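Agglutinin (Rhizoctonia solani, PDB 4G9M) probably binds carbohydrates as a dimeric, domain-swapped fungal lectin built on the ricin-type beta-trefoil fold. Local coordinates at residues 4-16 with 131-143. Sequence-based numbering, arbitrary orientation. Where two conformers were deposited one is given.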
loop_
_atom_site.group_PDB
_atom_site.type_symbol
_atom_site.label_atom_id
_atom_site.label_comp_id
_atom_site.label_asym_id
_atom_site.label_seq_id
_atom_site.Cartn_x
_atom_site.Cartn_y
_atom_site.Cartn_z
ATOM N N SER B 4 -1.728 8.012 -7.653
ATOM C CA SER B 4 -1.278 6.663 -7.946
ATOM C C SER B 4 0.225 6.542 -7.765
ATOM O O SER B 4 0.942 7.535 -7.838
ATOM C CB SER B 4 -1.699 6.249 -9.360
ATOM O OG SER B 4 -1.727 7.362 -10.235
ATOM N N LEU B 5 0.679 5.320 -7.519
ATOM C CA LEU B 5 2.100 5.015 -7.437
ATOM C C LEU B 5 2.400 4.138 -8.645
ATOM O O LEU B 5 2.216 2.922 -8.590
ATOM C CB LEU B 5 2.381 4.256 -6.135
ATOM C CG LEU B 5 3.841 4.025 -5.742
ATOM C CD1 LEU B 5 4.480 5.347 -5.300
ATOM C CD2 LEU B 5 3.986 2.949 -4.636
ATOM N N PRO B 6 2.856 4.741 -9.756
ATOM C CA PRO B 6 3.051 3.971 -10.987
ATOM C C PRO B 6 4.351 3.184 -10.964
ATOM O O PRO B 6 5.286 3.526 -10.228
ATOM C CB PRO B 6 3.146 5.061 -12.061
ATOM C CG PRO B 6 3.736 6.234 -11.321
ATOM C CD PRO B 6 3.108 6.181 -9.958
ATOM N N ALA B 7 4.428 2.148 -11.792
ATOM C CA ALA B 7 5.715 1.529 -12.040
ATOM C C ALA B 7 6.602 2.633 -12.601
ATOM O O ALA B 7 6.150 3.457 -13.407
ATOM C CB ALA B 7 5.574 0.392 -13.055
ATOM N N GLY B 8 7.853 2.669 -12.151
ATOM C CA GLY B 8 8.809 3.647 -12.632
ATOM C C GLY B 8 10.035 3.623 -11.738
ATOM O O GLY B 8 10.195 2.715 -10.920
ATOM N N THR B 9 10.896 4.618 -11.893
ATOM C CA THR B 9 12.123 4.696 -11.116
ATOM C C THR B 9 11.926 5.659 -9.957
ATOM O O THR B 9 11.397 6.755 -10.156
ATOM C CB THR B 9 13.278 5.185 -11.985
ATOM O OG1 THR B 9 13.463 4.276 -13.077
ATOM C CG2 THR B 9 14.568 5.300 -11.173
ATOM N N TYR B 10 12.374 5.256 -8.764
ATOM C CA TYR B 10 12.192 6.065 -7.562
ATOM C C TYR B 10 13.477 6.316 -6.778
ATOM O O TYR B 10 14.389 5.483 -6.774
ATOM C CB TYR B 10 11.181 5.396 -6.635
ATOM C CG TYR B 10 9.752 5.405 -7.138
ATOM C CD1 TYR B 10 9.298 4.445 -8.036
ATOM C CD2 TYR B 10 8.861 6.371 -6.707
ATOM C CE1 TYR B 10 7.978 4.462 -8.494
ATOM C CE2 TYR B 10 7.554 6.399 -7.155
ATOM C CZ TYR B 10 7.120 5.445 -8.039
ATOM O OH TYR B 10 5.815 5.496 -8.444
ATOM N N THR B 11 13.539 7.473 -6.120
ATOM C CA THR B 11 14.409 7.654 -4.958
ATOM C C THR B 11 13.556 7.312 -3.744
ATOM O O THR B 11 12.406 7.752 -3.641
ATOM C CB THR B 11 14.928 9.103 -4.845
ATOM O OG1 THR B 11 15.807 9.391 -5.940
ATOM C CG2 THR B 11 15.690 9.310 -3.535
ATOM N N LEU B 12 14.088 6.487 -2.842
ATOM C CA LEU B 12 13.325 6.068 -1.669
ATOM C C LEU B 12 13.938 6.682 -0.414
ATOM O O LEU B 12 15.001 6.259 0.049
ATOM C CB LEU B 12 13.298 4.540 -1.587
ATOM C CG LEU B 12 12.749 3.855 -2.845
ATOM C CD1 LEU B 12 12.734 2.340 -2.700
ATOM C CD2 LEU B 12 11.352 4.367 -3.188
ATOM N N LYS B 13 13.272 7.700 0.115
ATOM C CA LYS B 13 13.810 8.504 1.202
ATOM C C LYS B 13 13.230 8.088 2.546
ATOM O O LYS B 13 12.013 8.117 2.744
ATOM C CB LYS B 13 13.539 9.998 0.949
ATOM C CG LYS B 13 14.072 10.899 2.059
ATOM C CD LYS B 13 13.806 12.365 1.745
ATOM C CE LYS B 13 12.316 12.652 1.635
ATOM N NZ LYS B 13 11.638 12.595 2.961
ATOM N N ASN B 14 14.093 7.718 3.480
ATOM C CA ASN B 14 13.590 7.275 4.781
ATOM C C ASN B 14 12.878 8.421 5.503
ATOM O O ASN B 14 13.402 9.525 5.607
ATOM C CB ASN B 14 14.719 6.709 5.637
ATOM C CG ASN B 14 14.210 6.001 6.855
ATOM O OD1 ASN B 14 14.085 6.597 7.922
ATOM N ND2 ASN B 14 13.899 4.715 6.704
ATOM N N VAL B 15 11.675 8.146 6.000
ATOM C CA VAL B 15 10.871 9.168 6.663
ATOM C C VAL B 15 11.562 9.730 7.920
ATOM O O VAL B 15 11.523 10.931 8.178
ATOM C CB VAL B 15 9.435 8.645 6.972
ATOM C CG1 VAL B 15 8.697 9.572 7.946
ATOM C CG2 VAL B 15 8.630 8.465 5.676
ATOM N N SER B 16 12.215 8.865 8.687
ATOM C CA SER B 16 12.878 9.308 9.908
ATOM C C SER B 16 14.133 10.145 9.650
ATOM O O SER B 16 14.299 11.215 10.241
ATOM C CB SER B 16 13.252 8.111 10.788
ATOM O OG SER B 16 13.917 8.520 11.987
ATOM N N ALA B 131 5.650 0.081 12.604
ATOM C CA ALA B 131 5.282 1.377 12.040
ATOM C C ALA B 131 5.961 2.549 12.741
ATOM O O ALA B 131 5.342 3.576 13.002
ATOM C CB ALA B 131 3.775 1.558 12.007
ATOM N N THR B 132 7.235 2.375 13.073
ATOM C CA THR B 132 8.074 3.504 13.438
ATOM C C THR B 132 8.537 4.202 12.154
ATOM O O THR B 132 8.556 3.595 11.073
ATOM C CB THR B 132 9.276 3.068 14.314
ATOM O OG1 THR B 132 9.958 1.971 13.693
ATOM C CG2 THR B 132 8.803 2.616 15.692
ATOM N N ASP B 133 8.878 5.488 12.252
ATOM C CA ASP B 133 9.202 6.282 11.060
ATOM C C ASP B 133 10.403 5.764 10.258
ATOM O O ASP B 133 10.486 5.991 9.063
ATOM C CB ASP B 133 9.399 7.766 11.414
ATOM C CG ASP B 133 8.092 8.478 11.678
ATOM O OD1 ASP B 133 7.032 7.824 11.581
ATOM O OD2 ASP B 133 8.120 9.695 11.978
ATOM N N ASN B 134 11.324 5.045 10.909
ATOM C CA ASN B 134 12.469 4.485 10.176
ATOM C C ASN B 134 12.067 3.279 9.327
ATOM O O ASN B 134 12.876 2.736 8.565
ATOM C CB ASN B 134 13.602 4.110 11.123
ATOM C CG ASN B 134 13.195 3.034 12.107
ATOM O OD1 ASN B 134 12.159 3.143 12.772
ATOM N ND2 ASN B 134 13.986 1.974 12.180
ATOM N N GLN B 135 10.801 2.875 9.454
ATOM C CA GLN B 135 10.261 1.783 8.646
ATOM C C GLN B 135 9.267 2.318 7.615
ATOM O O GLN B 135 8.405 1.583 7.123
ATOM C CB GLN B 135 9.562 0.752 9.540
ATOM C CG GLN B 135 10.350 0.348 10.771
ATOM C CD GLN B 135 9.638 -0.715 11.573
ATOM O OE1 GLN B 135 8.457 -0.566 11.919
ATOM N NE2 GLN B 135 10.339 -1.815 11.853
ATOM N N LYS B 136 9.378 3.608 7.300
ATOM C CA LYS B 136 8.508 4.237 6.306
ATOM C C LYS B 136 9.388 4.973 5.327
ATOM O O LYS B 136 10.405 5.553 5.720
ATOM C CB LYS B 136 7.533 5.213 6.958
ATOM C CG LYS B 136 6.533 4.540 7.896
ATOM C CD LYS B 136 5.867 5.559 8.799
ATOM C CE LYS B 136 5.223 4.852 9.986
ATOM N NZ LYS B 136 4.886 5.820 11.065
ATOM N N TRP B 137 8.985 4.962 4.058
ATOM C CA TRP B 137 9.812 5.505 2.988
ATOM C C TRP B 137 8.992 6.416 2.091
ATOM O O TRP B 137 7.860 6.088 1.725
ATOM C CB TRP B 137 10.409 4.357 2.157
ATOM C CG TRP B 137 11.239 3.390 3.003
ATOM C CD1 TRP B 137 10.768 2.330 3.742
ATOM C CD2 TRP B 137 12.657 3.415 3.202
ATOM N NE1 TRP B 137 11.813 1.700 4.392
ATOM C CE2 TRP B 137 12.980 2.344 4.069
ATOM C CE3 TRP B 137 13.691 4.239 2.733
ATOM C CZ2 TRP B 137 14.286 2.079 4.467
ATOM C CZ3 TRP B 137 14.984 3.976 3.126
ATOM C CH2 TRP B 137 15.274 2.891 3.979
ATOM N N LYS B 138 9.566 7.570 1.753
ATOM C CA LYS B 138 8.965 8.457 0.772
ATOM C C LYS B 138 9.321 7.962 -0.618
ATOM O O LYS B 138 10.497 7.798 -0.938
ATOM C CB LYS B 138 9.454 9.899 0.942
ATOM C CG LYS B 138 9.292 10.472 2.349
ATOM C CD LYS B 138 7.835 10.564 2.742
ATOM C CE LYS B 138 7.032 11.277 1.673
ATOM N NZ LYS B 138 5.693 10.663 1.520
ATOM N N PHE B 139 8.302 7.733 -1.439
ATOM C CA PHE B 139 8.507 7.299 -2.809
ATOM C C PHE B 139 8.595 8.504 -3.725
ATOM O O PHE B 139 7.583 9.085 -4.099
ATOM C CB PHE B 139 7.388 6.351 -3.247
ATOM C CG PHE B 139 7.642 4.916 -2.869
ATOM C CD1 PHE B 139 7.741 4.539 -1.538
ATOM C CD2 PHE B 139 7.783 3.944 -3.852
ATOM C CE1 PHE B 139 7.989 3.226 -1.186
ATOM C CE2 PHE B 139 8.016 2.610 -3.499
ATOM C CZ PHE B 139 8.116 2.260 -2.169
ATOM N N ILE B 140 9.822 8.883 -4.066
ATOM C CA ILE B 140 10.028 10.027 -4.968
ATOM C C ILE B 140 10.188 9.589 -6.420
ATOM O O ILE B 140 11.243 9.100 -6.816
ATOM C CB ILE B 140 11.258 10.864 -4.538
ATOM C CG1 ILE B 140 11.144 11.261 -3.058
ATOM C CG2 ILE B 140 11.385 12.107 -5.409
ATOM C CD1 ILE B 140 12.427 11.814 -2.489
ATOM N N ASP B 141 9.130 9.778 -7.206
ATOM C CA ASP B 141 9.066 9.374 -8.612
ATOM C C ASP B 141 9.950 10.244 -9.505
ATOM O O ASP B 141 9.846 11.472 -9.487
ATOM C CB ASP B 141 7.599 9.476 -9.081
ATOM C CG ASP B 141 7.325 8.769 -10.409
ATOM O OD1 ASP B 141 8.031 7.802 -10.772
ATOM O OD2 ASP B 141 6.335 9.159 -11.071
ATOM N N GLU B 142 10.825 9.602 -10.275
ATOM C CA GLU B 142 11.587 10.287 -11.323
ATOM C C GLU B 142 10.705 10.404 -12.560
ATOM O O GLU B 142 10.105 9.427 -12.998
ATOM C CB GLU B 142 12.857 9.502 -11.674
ATOM C CG GLU B 142 13.555 8.851 -10.491
ATOM C CD GLU B 142 14.579 9.738 -9.840
ATOM O OE1 GLU B 142 15.075 10.650 -10.520
ATOM O OE2 GLU B 142 14.894 9.518 -8.650
ATOM N N LYS B 143 10.621 11.595 -13.141
ATOM C CA LYS B 143 9.694 11.790 -14.251
ATOM C C LYS B 143 10.179 11.224 -15.580
ATOM O O LYS B 143 11.375 11.003 -15.802
ATOM C CB LYS B 143 9.367 13.271 -14.420
ATOM C CG LYS B 143 8.531 13.841 -13.276
ATOM C CD LYS B 143 8.275 15.316 -13.534
ATOM C CE LYS B 143 7.170 15.863 -12.656
ATOM N NZ LYS B 143 6.796 17.224 -13.134
ATOM O OXT LYS B 143 9.347 10.980 -16.459
#
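Phe139 presents one face of its ring to Leu12, whose CD2 methyl sits over the centre, 3.6 Å from the centroid. The ring's edge is turned toward the face of Tyr10 in a T-shaped pair with centroids 5.4 Å apart, while Leu5 crosses Phe139 at about a right angle, its CD1 3.7 Å from Phe139 CB. Asp141 OD1 lies over the opposite face of Tyr10, and the hydroxyl ties the far end of that ring by donating to a lone pair of Pro6 O in the plane of that carbonyl. Tyr10, Leu12, Phe139 and Asp141 share one side of the antiparallel pair formed by strands 8-14 and 137-141, which joins the two ends of the chain within the beta-trefoil fold; Leu5 and Pro6 reach them from the preceding loop. Thr11 with Ile140 and Lys13 with Lys138 are the hydrogen-bonded pairs. Along the outer edge of strand 137-141, Phe139 and Ile140 pair with a strand of the second subunit, continuing the sheet across the dimer interface. On the other side of the sheet, Lys138 and Lys13 run side by side, with Lys138 CG 3.2 Å from Lys13 NZ. Just past the strand pairing, Val15 N donates to Lys136 O at 2.9 Å, and CG1, anti to the backbone N (chi1 167°), leans on the Asp133 side chain. Next to it, Asn14 lays its amide nitrogen over the Trp137 ring and donates from ND2 to Asn134 O, reaching that carbonyl from above its plane.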